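Local coordinates for putative redox protein (Lactobacillus casei, PDB 2QL8) that is a putative redox protein of the OsmC/Ohr family, whose relatives typically reduce peroxides, though its own activity is inferred rather than established, at residues I17-E20 / A26-P29; Q50-S55 / Y92-H97; A62-V67 / G77-K82; H71-T76 / K111-E116. All coordinates share one frame; numbering follows the deposited sequence.

Contact 1: residues I17-E20 / A26-P29; sequences INDE and AYIP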
loop_
_atom_site.group_PDB
_atom_site.type_symbol
_atom_site.label_atom_id
_atom_site.label_comp_id
_atom_site.label_asym_id
_atom_site.label_seq_id
_atom_site.Cartn_x
_atom_site.Cartn_y
_atom_site.Cartn_z
ATOM N N ILE A 17 4.912 -9.735 -6.216
ATOM C CA ILE A 17 4.242 -11.022 -6.339
ATOM C C ILE A 17 3.985 -11.641 -4.963
ATOM O O ILE A 17 4.863 -11.577 -4.070
ATOM C CB ILE A 17 5.062 -11.983 -7.229
ATOM C CG1 ILE A 17 5.190 -11.424 -8.655
ATOM C CG2 ILE A 17 4.452 -13.401 -7.202
ATOM C CD1 ILE A 17 6.129 -12.231 -9.627
ATOM N N ASN A 18 2.817 -12.262 -4.822
ATOM C CA ASN A 18 2.612 -13.192 -3.719
ATOM C C ASN A 18 1.966 -14.447 -4.321
ATOM O O ASN A 18 0.865 -14.408 -4.870
ATOM C CB ASN A 18 1.771 -12.586 -2.597
ATOM C CG ASN A 18 1.722 -13.457 -1.356
ATOM O OD1 ASN A 18 1.667 -14.693 -1.440
ATOM N ND2 ASN A 18 1.728 -12.817 -0.209
ATOM N N ASP A 19 2.671 -15.560 -4.215
ATOM C CA ASP A 19 2.154 -16.842 -4.688
ATOM C C ASP A 19 2.155 -17.947 -3.638
ATOM O O ASP A 19 2.093 -19.146 -3.972
ATOM C CB ASP A 19 2.897 -17.216 -5.948
ATOM C CG ASP A 19 4.367 -17.464 -5.754
ATOM O OD1 ASP A 19 4.895 -17.504 -4.624
ATOM O OD2 ASP A 19 5.029 -17.647 -6.787
ATOM N N GLU A 20 2.086 -17.540 -2.380
ATOM C CA GLU A 20 2.112 -18.459 -1.255
ATOM C C GLU A 20 0.887 -18.417 -0.357
ATOM O O GLU A 20 -0.025 -17.639 -0.573
ATOM C CB GLU A 20 3.417 -18.234 -0.438
ATOM C CG GLU A 20 4.699 -18.489 -1.213
ATOM C CD GLU A 20 5.966 -18.143 -0.443
ATOM O OE1 GLU A 20 6.048 -18.442 0.766
ATOM O OE2 GLU A 20 6.875 -17.535 -1.045
ATOM N N ALA A 26 5.994 -12.336 0.298
ATOM C CA ALA A 26 5.696 -11.492 -0.866
ATOM C C ALA A 26 7.026 -10.893 -1.279
ATOM O O ALA A 26 7.908 -10.690 -0.432
ATOM C CB ALA A 26 4.691 -10.385 -0.503
ATOM N N TYR A 27 7.200 -10.657 -2.575
ATOM C CA TYR A 27 8.460 -10.121 -3.047
ATOM C C TYR A 27 8.360 -9.278 -4.288
ATOM O O TYR A 27 7.466 -9.388 -5.076
ATOM C CB TYR A 27 9.467 -11.256 -3.296
ATOM C CG TYR A 27 9.054 -12.228 -4.393
ATOM C CD1 TYR A 27 8.200 -13.268 -4.124
ATOM C CD2 TYR A 27 9.517 -12.080 -5.694
ATOM C CE1 TYR A 27 7.834 -14.168 -5.134
ATOM C CE2 TYR A 27 9.149 -12.940 -6.688
ATOM C CZ TYR A 27 8.308 -14.002 -6.398
ATOM O OH TYR A 27 7.980 -14.898 -7.424
ATOM N N ILE A 28 9.345 -8.407 -4.391
ATOM C CA ILE A 28 9.622 -7.640 -5.598
ATOM C C ILE A 28 10.632 -8.466 -6.397
ATOM O O ILE A 28 11.726 -8.737 -5.908
ATOM C CB ILE A 28 10.275 -6.270 -5.251
ATOM C CG1 ILE A 28 9.428 -5.460 -4.248
ATOM C CG2 ILE A 28 10.585 -5.454 -6.512
ATOM C CD1 ILE A 28 7.983 -5.218 -4.694
ATOM N N PRO A 29 10.263 -8.886 -7.609
ATOM C CA PRO A 29 11.245 -9.622 -8.431
ATOM C C PRO A 29 12.502 -8.774 -8.591
ATOM O O PRO A 29 12.404 -7.589 -8.950
ATOM C CB PRO A 29 10.509 -9.800 -9.758
ATOM C CG PRO A 29 9.073 -9.868 -9.372
ATOM C CD PRO A 29 8.941 -8.840 -8.255
#
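Ala26 opens the contact in this beta hairpin, which a single antiparallel bridge closes where the end of strand 12-18 meets the end of strand 24-27. Its CA lies 3.3 Å from the carbonyl O of Ile17, a CA-H...O contact, and its CB rests against ND2 of Asn18, an amide nitrogen hydrogen-bonded to Thr58 of the second subunit. Tyr27 carries most of the rest. With Ile17 it forms the bridge, a hydrogen-bonded pair: Ile17 N donates a hydrogen bond to Tyr27 O at 2.8 Å, and Tyr27 N donates one to Ile17 O at 2.9 Å. Its CG stands between its own N and carbonyl carbon (chi1 64°), which lays the ring alongside the Ile17 side chain. CB of Ile17 then sits over one ring face, toward the rim, 4.2 Å from the centroid in a CH-pi contact, while CG2 reaches the phenolic OH. OD1 of Asp19 lies at the edge of the same ring. With an alanine here the CB and CG2 side of Ile17 would probably lose its aromatic cover. Beyond Ile28, which turns from the pair toward Thr14 and Ala16, Pro29 closes the contact. Its CG meets CD1 of Ile17 at 3.8 Å, the two side chains crossing at about a right angle.

Contact 2: residues Q50-S55 / Y92-H97; sequences QLLGLS and YQFLVH. With BEZ (benzoic acid), chain J; EDO (1,2-ethanediol), chain K.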
loop_
_atom_site.group_PDB
_atom_site.type_symbol
_atom_site.label_atom_id
_atom_site.label_comp_id
_atom_site.label_asym_id
_atom_site.label_seq_id
_atom_site.Cartn_x
_atom_site.Cartn_y
_atom_site.Cartn_z
ATOM N N GLN A 50 0.336 -3.581 7.543
ATOM C CA GLN A 50 1.661 -3.024 7.792
ATOM C C GLN A 50 2.282 -2.460 6.497
ATOM O O GLN A 50 2.875 -1.366 6.482
ATOM C CB GLN A 50 2.597 -4.053 8.404
ATOM C CG GLN A 50 2.258 -4.410 9.867
ATOM C CD GLN A 50 3.238 -5.386 10.489
ATOM O OE1 GLN A 50 4.191 -5.835 9.842
ATOM N NE2 GLN A 50 3.005 -5.715 11.778
ATOM N N LEU A 51 2.213 -3.250 5.430
ATOM C CA LEU A 51 2.826 -2.883 4.161
ATOM C C LEU A 51 2.191 -1.604 3.612
ATOM O O LEU A 51 2.904 -0.713 3.109
ATOM C CB LEU A 51 2.776 -4.048 3.175
ATOM C CG LEU A 51 3.726 -5.204 3.504
ATOM C CD1 LEU A 51 3.233 -6.506 2.790
ATOM C CD2 LEU A 51 5.170 -4.834 3.158
ATOM N N LEU A 52 0.879 -1.486 3.713
ATOM C CA LEU A 52 0.170 -0.256 3.356
ATOM C C LEU A 52 0.595 0.945 4.181
ATOM O O LEU A 52 0.857 2.025 3.667
ATOM C CB LEU A 52 -1.328 -0.442 3.405
ATOM C CG LEU A 52 -2.234 0.749 3.068
ATOM C CD1 LEU A 52 -1.912 1.245 1.628
ATOM C CD2 LEU A 52 -3.732 0.466 3.219
ATOM N N GLY A 53 0.704 0.754 5.488
ATOM C CA GLY A 53 1.198 1.816 6.343
ATOM C C GLY A 53 2.623 2.258 6.000
ATOM O O GLY A 53 2.943 3.456 6.001
ATOM N N LEU A 54 3.496 1.300 5.727
ATOM C CA LEU A 54 4.858 1.597 5.290
ATOM C C LEU A 54 4.861 2.370 3.968
ATOM O O LEU A 54 5.627 3.324 3.794
ATOM C CB LEU A 54 5.717 0.317 5.174
ATOM C CG LEU A 54 6.047 -0.441 6.485
ATOM C CD1 LEU A 54 6.564 -1.872 6.214
ATOM C CD2 LEU A 54 7.051 0.384 7.347
ATOM N N SER A 55 4.005 1.956 3.047
ATOM C CA SER A 55 3.879 2.664 1.769
ATOM C C SER A 55 3.434 4.128 1.958
ATOM O O SER A 55 4.082 5.080 1.443
ATOM C CB SER A 55 2.894 1.945 0.837
ATOM O OG SER A 55 2.713 2.663 -0.381
ATOM N N TYR A 92 -14.758 -7.481 4.950
ATOM C CA TYR A 92 -13.615 -6.902 5.649
ATOM C C TYR A 92 -13.196 -5.585 5.001
ATOM O O TYR A 92 -13.367 -5.378 3.784
ATOM C CB TYR A 92 -12.393 -7.812 5.641
ATOM C CG TYR A 92 -12.528 -9.083 6.448
ATOM C CD1 TYR A 92 -12.725 -9.043 7.830
ATOM C CD2 TYR A 92 -12.484 -10.322 5.825
ATOM C CE1 TYR A 92 -12.837 -10.210 8.557
ATOM C CE2 TYR A 92 -12.597 -11.481 6.548
ATOM C CZ TYR A 92 -12.769 -11.437 7.920
ATOM O OH TYR A 92 -12.930 -12.623 8.651
ATOM N N GLN A 93 -12.690 -4.690 5.842
ATOM C CA GLN A 93 -12.148 -3.417 5.355
ATOM C C GLN A 93 -10.893 -3.054 6.127
ATOM O O GLN A 93 -10.655 -3.585 7.213
ATOM C CB GLN A 93 -13.148 -2.291 5.512
ATOM C CG GLN A 93 -14.443 -2.454 4.785
ATOM C CD GLN A 93 -15.327 -1.262 4.964
ATOM O OE1 GLN A 93 -15.055 -0.201 4.403
ATOM N NE2 GLN A 93 -16.382 -1.404 5.760
ATOM N N PHE A 94 -10.102 -2.130 5.550
ATOM C CA PHE A 94 -9.041 -1.450 6.269
ATOM C C PHE A 94 -9.447 0.016 6.478
ATOM O O PHE A 94 -10.050 0.655 5.588
ATOM C CB PHE A 94 -7.717 -1.453 5.501
ATOM C CG PHE A 94 -7.049 -2.786 5.359
ATOM C CD1 PHE A 94 -7.517 -3.956 5.967
ATOM C CD2 PHE A 94 -5.920 -2.882 4.578
ATOM C CE1 PHE A 94 -6.853 -5.140 5.793
ATOM C CE2 PHE A 94 -5.278 -4.109 4.382
ATOM C CZ PHE A 94 -5.776 -5.228 4.989
ATOM N N LEU A 95 -9.076 0.538 7.647
ATOM C CA LEU A 95 -9.137 1.983 7.936
ATOM C C LEU A 95 -7.717 2.497 8.030
ATOM O O LEU A 95 -6.834 1.804 8.518
ATOM C CB LEU A 95 -9.839 2.257 9.277
ATOM C CG LEU A 95 -11.260 1.690 9.435
ATOM C CD1 LEU A 95 -11.692 1.921 10.906
ATOM C CD2 LEU A 95 -12.288 2.229 8.454
ATOM N N VAL A 96 -7.495 3.725 7.549
ATOM C CA VAL A 96 -6.165 4.299 7.502
ATOM C C VAL A 96 -6.194 5.729 8.079
ATOM O O VAL A 96 -7.044 6.558 7.696
ATOM C CB VAL A 96 -5.656 4.391 6.041
ATOM C CG1 VAL A 96 -4.235 5.012 6.000
ATOM C CG2 VAL A 96 -5.729 2.994 5.334
ATOM N N HIS A 97 -5.318 5.975 9.038
ATOM C CA HIS A 97 -5.228 7.298 9.673
ATOM C C HIS A 97 -3.777 7.763 9.712
ATOM O O HIS A 97 -2.927 7.094 10.332
ATOM C CB HIS A 97 -5.805 7.281 11.097
ATOM C CG HIS A 97 -5.783 8.641 11.721
ATOM N ND1 HIS A 97 -6.598 9.665 11.285
ATOM C CD2 HIS A 97 -5.032 9.144 12.730
ATOM C CE1 HIS A 97 -6.355 10.745 12.019
ATOM N NE2 HIS A 97 -5.398 10.458 12.884
HETATM C C BEZ J . -12.620 -12.498 2.992
HETATM O O1 BEZ J . -13.214 -11.788 2.363
HETATM O O2 BEZ J . -13.249 -13.457 3.618
HETATM C C1 BEZ J . -11.162 -12.275 3.087
HETATM C C2 BEZ J . -10.562 -11.042 2.574
HETATM C C3 BEZ J . -9.229 -10.906 2.797
HETATM C C4 BEZ J . -8.449 -11.938 3.393
HETATM C C5 BEZ J . -9.032 -13.155 3.841
HETATM C C6 BEZ J . -10.410 -13.320 3.691
HETATM C C1 EDO K . -19.370 0.435 7.031
HETATM O O1 EDO K . -18.057 0.770 6.619
HETATM C C2 EDO K . -20.254 1.001 5.965
HETATM O O2 EDO K . -19.383 1.719 5.095
#
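Leu52 turns its CG away from its own backbone N (chi1 180°), and chi2 of 58° then swings CD2 out from the helix to touch both Val96 and Phe94. On the strand, Val96 has CG1 opposite its N (chi1 180°), which leaves CG2 beside the N and facing the helix. CD2 of Leu52 and CG2 of Val96 come within 3.9 Å, the side chains crossing nearly at a right angle. The same leucine methyl lies at the edge of the Phe94 ring, close to its plane, 4.2 Å from CD2 of Phe94. One methyl thus fits against two residues of the strand that alternate with Leu95, whose side chain points from the helix to the other face of the sheet. No hydrogen bond joins the segments; the contact is small, buried and wholly apolar.

Farther out on the strand, Tyr92 belongs to a benzoic acid pocket. The carboxylate carbon C of the benzoic acid lies at the edge of its ring, 3.6 Å from CD2 of Tyr92, and Arg120 of the second subunit also binds that ligand. In the alpha/beta fold of OsmC-like proteins, helix 48-70 here lies against strand 91-102, which runs between strands 77-88 and 133-137. Helix 122-127 of the second subunit covers the contact, its Leu126 packing on Leu52 and its Pro122 on Phe94.

Contact 3: residues A62-V67 / G77-K82; sequences ATLEAV and GAVRVK. With BEZ (benzoic acid), chain C.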
loop_
_atom_site.group_PDB
_atom_site.type_symbol
_atom_site.label_atom_id
_atom_site.label_comp_id
_atom_site.label_asym_id
_atom_site.label_seq_id
_atom_site.Cartn_x
_atom_site.Cartn_y
_atom_site.Cartn_z
ATOM N N ALA A 62 8.078 11.603 1.896
ATOM C CA ALA A 62 8.780 12.074 0.676
ATOM C C ALA A 62 8.138 13.338 0.147
ATOM O O ALA A 62 8.814 14.289 -0.288
ATOM C CB ALA A 62 8.804 10.997 -0.416
ATOM N N THR A 63 6.809 13.357 0.154
ATOM C CA THR A 63 6.082 14.525 -0.343
ATOM C C THR A 63 6.365 15.742 0.564
ATOM O O THR A 63 6.610 16.846 0.083
ATOM C CB THR A 63 4.547 14.279 -0.459
ATOM O OG1 THR A 63 4.300 13.058 -1.140
ATOM C CG2 THR A 63 3.803 15.440 -1.155
ATOM N N LEU A 64 6.368 15.483 1.865
ATOM C CA LEU A 64 6.617 16.517 2.872
ATOM C C LEU A 64 8.033 17.084 2.701
ATOM O O LEU A 64 8.230 18.288 2.747
ATOM C CB LEU A 64 6.432 15.943 4.277
ATOM C CG LEU A 64 6.591 16.900 5.471
ATOM C CD1 LEU A 64 5.725 18.138 5.316
ATOM C CD2 LEU A 64 6.294 16.084 6.781
ATOM N N GLU A 65 9.004 16.217 2.446
ATOM C CA GLU A 65 10.386 16.649 2.219
ATOM C C GLU A 65 10.462 17.575 0.999
ATOM O O GLU A 65 11.139 18.618 1.015
ATOM C CB GLU A 65 11.324 15.443 2.092
ATOM C CG GLU A 65 12.764 15.855 1.951
ATOM C CD GLU A 65 13.767 14.709 2.075
ATOM O OE1 GLU A 65 13.364 13.553 2.076
ATOM O OE2 GLU A 65 14.991 15.012 2.166
ATOM N N ALA A 66 9.728 17.241 -0.057
ATOM C CA ALA A 66 9.673 18.085 -1.271
ATOM C C ALA A 66 9.062 19.461 -0.971
ATOM O O ALA A 66 9.595 20.498 -1.381
ATOM C CB ALA A 66 8.901 17.378 -2.436
ATOM N N VAL A 67 7.974 19.475 -0.200
ATOM C CA VAL A 67 7.318 20.714 0.226
ATOM C C VAL A 67 8.241 21.583 1.082
ATOM O O VAL A 67 8.383 22.783 0.836
ATOM C CB VAL A 67 5.943 20.451 0.895
ATOM C CG1 VAL A 67 5.389 21.722 1.592
ATOM C CG2 VAL A 67 4.952 19.867 -0.135
ATOM N N GLY A 77 10.210 16.886 9.192
ATOM C CA GLY A 77 8.912 16.256 9.231
ATOM C C GLY A 77 8.993 14.766 9.572
ATOM O O GLY A 77 10.028 14.134 9.392
ATOM N N ALA A 78 7.883 14.228 10.074
ATOM C CA ALA A 78 7.724 12.793 10.337
ATOM C C ALA A 78 6.281 12.436 10.121
ATOM O O ALA A 78 5.358 13.254 10.353
ATOM C CB ALA A 78 8.173 12.436 11.748
ATOM N N VAL A 79 6.055 11.185 9.694
ATOM C CA VAL A 79 4.693 10.695 9.440
ATOM C C VAL A 79 4.519 9.336 10.135
ATOM O O VAL A 79 5.390 8.468 10.031
ATOM C CB VAL A 79 4.417 10.560 7.910
ATOM C CG1 VAL A 79 3.001 10.038 7.645
ATOM C CG2 VAL A 79 4.675 11.919 7.197
ATOM N N ARG A 80 3.374 9.179 10.785
ATOM C CA ARG A 80 2.942 7.914 11.364
ATOM C C ARG A 80 1.598 7.558 10.770
ATOM O O ARG A 80 0.700 8.388 10.719
ATOM C CB ARG A 80 2.801 8.067 12.890
ATOM C CG ARG A 80 2.267 6.785 13.517
ATOM C CD ARG A 80 2.473 6.816 15.022
ATOM N NE ARG A 80 1.639 7.810 15.668
ATOM C CZ ARG A 80 1.524 7.892 17.000
ATOM N NH1 ARG A 80 2.216 7.043 17.758
ATOM N NH2 ARG A 80 0.749 8.816 17.576
ATOM N N VAL A 81 1.438 6.312 10.318
ATOM C CA VAL A 81 0.184 5.862 9.757
ATOM C C VAL A 81 -0.288 4.674 10.585
ATOM O O VAL A 81 0.450 3.695 10.752
ATOM C CB VAL A 81 0.334 5.471 8.247
ATOM C CG1 VAL A 81 -0.937 4.803 7.714
ATOM C CG2 VAL A 81 0.744 6.710 7.411
ATOM N N LYS A 82 -1.542 4.765 11.016
ATOM C CA LYS A 82 -2.195 3.632 11.683
ATOM C C LYS A 82 -3.168 2.989 10.708
ATOM O O LYS A 82 -3.893 3.672 9.994
ATOM C CB LYS A 82 -2.920 4.097 12.953
ATOM C CG LYS A 82 -3.483 2.960 13.826
ATOM C CD LYS A 82 -4.149 3.555 15.062
ATOM C CE LYS A 82 -4.689 2.491 16.017
ATOM N NZ LYS A 82 -5.007 3.126 17.348
HETATM C C BEZ C . 5.536 16.163 -5.348
HETATM O O1 BEZ C . 6.276 16.988 -6.001
HETATM O O2 BEZ C . 4.383 16.342 -5.271
HETATM C C1 BEZ C . 6.044 14.900 -4.740
HETATM C C2 BEZ C . 7.434 14.774 -4.570
HETATM C C3 BEZ C . 7.938 13.599 -4.016
HETATM C C4 BEZ C . 7.054 12.575 -3.646
HETATM C C5 BEZ C . 5.671 12.718 -3.831
HETATM C C6 BEZ C . 5.138 13.852 -4.352
#
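Leu64 drives a buried, apolar helix-on-strand contact, in which helix 48-70 lies along the start of strand 77-88, the edge strand of its sheet within this chain. The two short axes run nearly antiparallel, at 158°, and approach to 8.5 Å. CG of Leu64 stands opposite its backbone N (chi1 -177°), and chi2 of 52° directs CD2 at the strand. That methyl comes down on CA of Gly77 at 3.6 Å and lies 4.1 Å from the backbone N of Ala78. A side chain at Gly77 would start toward the helix and run into CD2 of Leu64, and the absence of a CB lets the leucine come this close. Val79, two residues on, also faces the helix, but its CG2 only grazes CD2 of Leu64 at 4.5 Å.

This is helix-to-sheet packing within the OsmC-like fold, and Leu64 also touches Val100 and Val102 of the neighbouring strand 91-102. Past Gly77 the strand pairs with a strand of the second subunit, so the sheet continues into the partner.

Away from the strand, Ala62, Thr63 and Ala66 line a benzoic acid site that Arg120 of the same chain and Ala90 of the second subunit complete. CB of Ala66 is 3.7 Å from ring carbon C2 of the benzoic acid. OG1 of Thr63, hydrogen-bonded to Cys59 O, lies 3.0 Å from C5 of that ring.

Contact 4: residues H71-T76 / K111-E116; sequences HGLPHT and KAFTNE. With EDO (1,2-ethanediol), chain E.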
loop_
_atom_site.group_PDB
_atom_site.type_symbol
_atom_site.label_atom_id
_atom_site.label_comp_id
_atom_site.label_asym_id
_atom_site.label_seq_id
_atom_site.Cartn_x
_atom_site.Cartn_y
_atom_site.Cartn_z
ATOM N N HIS A 71 9.914 25.400 0.227
ATOM C CA HIS A 71 9.862 26.499 1.201
ATOM C C HIS A 71 11.229 26.910 1.784
ATOM O O HIS A 71 11.310 27.770 2.664
ATOM C CB HIS A 71 8.893 26.117 2.309
ATOM C CG HIS A 71 7.468 26.159 1.884
ATOM N ND1 HIS A 71 6.651 27.255 2.072
ATOM C CD2 HIS A 71 6.697 25.214 1.293
ATOM C CE1 HIS A 71 5.446 26.988 1.588
ATOM N NE2 HIS A 71 5.451 25.759 1.107
ATOM N N GLY A 72 12.297 26.286 1.300
ATOM C CA GLY A 72 13.655 26.600 1.758
ATOM C C GLY A 72 14.030 26.094 3.139
ATOM O O GLY A 72 14.928 26.636 3.785
ATOM N N LEU A 73 13.340 25.043 3.608
ATOM C CA LEU A 73 13.446 24.561 4.975
ATOM C C LEU A 73 14.166 23.218 4.993
ATOM O O LEU A 73 14.091 22.429 4.055
ATOM C CB LEU A 73 12.081 24.442 5.618
ATOM C CG LEU A 73 11.201 25.668 5.691
ATOM C CD1 LEU A 73 9.908 25.291 6.374
ATOM C CD2 LEU A 73 11.947 26.795 6.417
ATOM N N PRO A 74 14.868 22.951 6.089
ATOM C CA PRO A 74 15.470 21.636 6.267
ATOM C C PRO A 74 14.369 20.606 6.541
ATOM O O PRO A 74 13.221 20.956 6.792
ATOM C CB PRO A 74 16.383 21.833 7.473
ATOM C CG PRO A 74 15.666 22.867 8.288
ATOM C CD PRO A 74 15.085 23.824 7.258
ATOM N N HIS A 75 14.749 19.338 6.509
ATOM C CA HIS A 75 13.760 18.255 6.682
ATOM C C HIS A 75 13.605 17.967 8.173
ATOM O O HIS A 75 14.526 17.431 8.814
ATOM C CB HIS A 75 14.202 17.006 5.930
ATOM C CG HIS A 75 13.236 15.866 6.033
ATOM N ND1 HIS A 75 11.865 16.034 5.944
ATOM C CD2 HIS A 75 13.449 14.539 6.203
ATOM C CE1 HIS A 75 11.282 14.849 6.048
ATOM N NE2 HIS A 75 12.223 13.930 6.196
ATOM N N THR A 76 12.462 18.342 8.724
ATOM C CA THR A 76 12.161 18.076 10.129
ATOM C C THR A 76 10.791 17.363 10.295
ATOM O O THR A 76 10.285 17.230 11.405
ATOM C CB THR A 76 12.154 19.391 10.920
ATOM O OG1 THR A 76 11.067 20.220 10.464
ATOM C CG2 THR A 76 13.499 20.107 10.746
ATOM N N LYS A 111 0.206 22.536 9.708
ATOM C CA LYS A 111 -1.124 22.248 9.150
ATOM C C LYS A 111 -1.184 22.551 7.660
ATOM O O LYS A 111 -1.704 21.759 6.880
ATOM C CB LYS A 111 -2.256 22.991 9.859
ATOM C CG LYS A 111 -2.465 22.568 11.291
ATOM C CD LYS A 111 -3.760 23.113 11.854
ATOM C CE LYS A 111 -3.685 24.568 12.214
ATOM N NZ LYS A 111 -5.044 25.130 12.518
ATOM N N ALA A 112 -0.631 23.683 7.241
ATOM C CA ALA A 112 -0.597 24.067 5.846
ATOM C C ALA A 112 0.188 23.028 5.050
ATOM O O ALA A 112 -0.228 22.638 3.952
ATOM C CB ALA A 112 0.006 25.467 5.699
ATOM N N PHE A 113 1.329 22.599 5.587
ATOM C CA PHE A 113 2.157 21.594 4.877
ATOM C C PHE A 113 1.386 20.282 4.788
ATOM O O PHE A 113 1.516 19.560 3.798
ATOM C CB PHE A 113 3.497 21.373 5.582
ATOM C CG PHE A 113 4.487 22.487 5.416
ATOM C CD1 PHE A 113 4.200 23.671 4.756
ATOM C CD2 PHE A 113 5.755 22.309 5.942
ATOM C CE1 PHE A 113 5.195 24.654 4.648
ATOM C CE2 PHE A 113 6.749 23.306 5.829
ATOM C CZ PHE A 113 6.459 24.448 5.158
ATOM N N THR A 114 0.632 19.945 5.833
ATOM C CA THR A 114 -0.168 18.688 5.836
ATOM C C THR A 114 -1.216 18.736 4.736
ATOM O O THR A 114 -1.398 17.759 4.013
ATOM C CB THR A 114 -0.784 18.384 7.229
ATOM O OG1 THR A 114 0.247 18.363 8.224
ATOM C CG2 THR A 114 -1.531 17.061 7.243
ATOM N N ASN A 115 -1.904 19.868 4.601
ATOM C CA ASN A 115 -2.865 20.051 3.531
ATOM C C ASN A 115 -2.191 19.901 2.159
ATOM O O ASN A 115 -2.790 19.289 1.237
ATOM C CB ASN A 115 -3.604 21.396 3.626
ATOM C CG ASN A 115 -4.469 21.517 4.859
ATOM O OD1 ASN A 115 -4.883 20.524 5.458
ATOM N ND2 ASN A 115 -4.784 22.767 5.240
ATOM N N GLU A 116 -0.999 20.491 2.005
ATOM C CA GLU A 116 -0.248 20.438 0.749
ATOM C C GLU A 116 0.049 18.982 0.385
ATOM O O GLU A 116 -0.145 18.560 -0.748
ATOM C CB GLU A 116 1.104 21.193 0.822
ATOM C CG GLU A 116 1.051 22.731 0.584
ATOM C CD GLU A 116 2.422 23.303 0.264
ATOM O OE1 GLU A 116 3.004 23.003 -0.822
ATOM O OE2 GLU A 116 2.937 24.019 1.140
HETATM C C1 EDO E . 6.901 28.285 5.740
HETATM O O1 EDO E . 7.216 28.616 4.402
HETATM C C2 EDO E . 6.430 29.522 6.433
HETATM O O2 EDO E . 7.538 30.432 6.474
#
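One polar bond crosses between His71 and Glu116: in the conformer modelled here, NE2 of His71 donates to OE2 of Glu116 at 3.1 Å. It is bent (N-H...O angle 142°), the oxygen using its syn lone pair and standing 26° out of the imidazole plane. Glu116 has a second conformer, so the bond, and any help it gives to protonating the imidazole, may not be constant. ND1 of His71 is hydrogen-bonded at 2.8 Å to O1 of a 1,2-ethanediol, probably from the crystallisation liquor.

The apolar part centres on Phe113, whose CG lies beside its own N (chi1 -74°), sending the ring toward the loop. CE1 of Phe113 sits over the centre of one His71 face, the planes inclined by 45°. At the edge of the phenylalanine ring, CD1 of Leu73 touches CZ of Phe113 at 3.8 Å. Replacing Phe113 with an alanine would probably open a gap between Leu73 and the face of His71, leaving the imidazole freer to turn.

Phe113 also packs on Leu64 and Val67 of helix 48-70. Gly72 ends that helix with positive phi in a Schellman motif, and the loop that follows lies against helix 107-120, a helix-end-to-helix packing in the OsmC-like fold.

Contact 1 comes first along the chain, between two N-terminal strands, and lies apart: its centre is about 18 Å from that of contact 2 and 35 Å from that of contact 4. Contacts 2 and 3 both use helix 48-70, pressing two stations of it onto neighbouring strands 91-102 and 77-88, and they meet where His97 O and Lys82 N probably hydrogen-bond. In sequence contact 2 encloses contact 3, while contact 4 crosses both. Contacts 3 and 4, with centres about 9 Å apart, touch where Phe113 packs on Val67 and Leu64, so helix 107-120 joins the same core. Contacts 1, 2 and 3 reach the second subunit widely, contact 4 only through His75, tying the fold to the dimer.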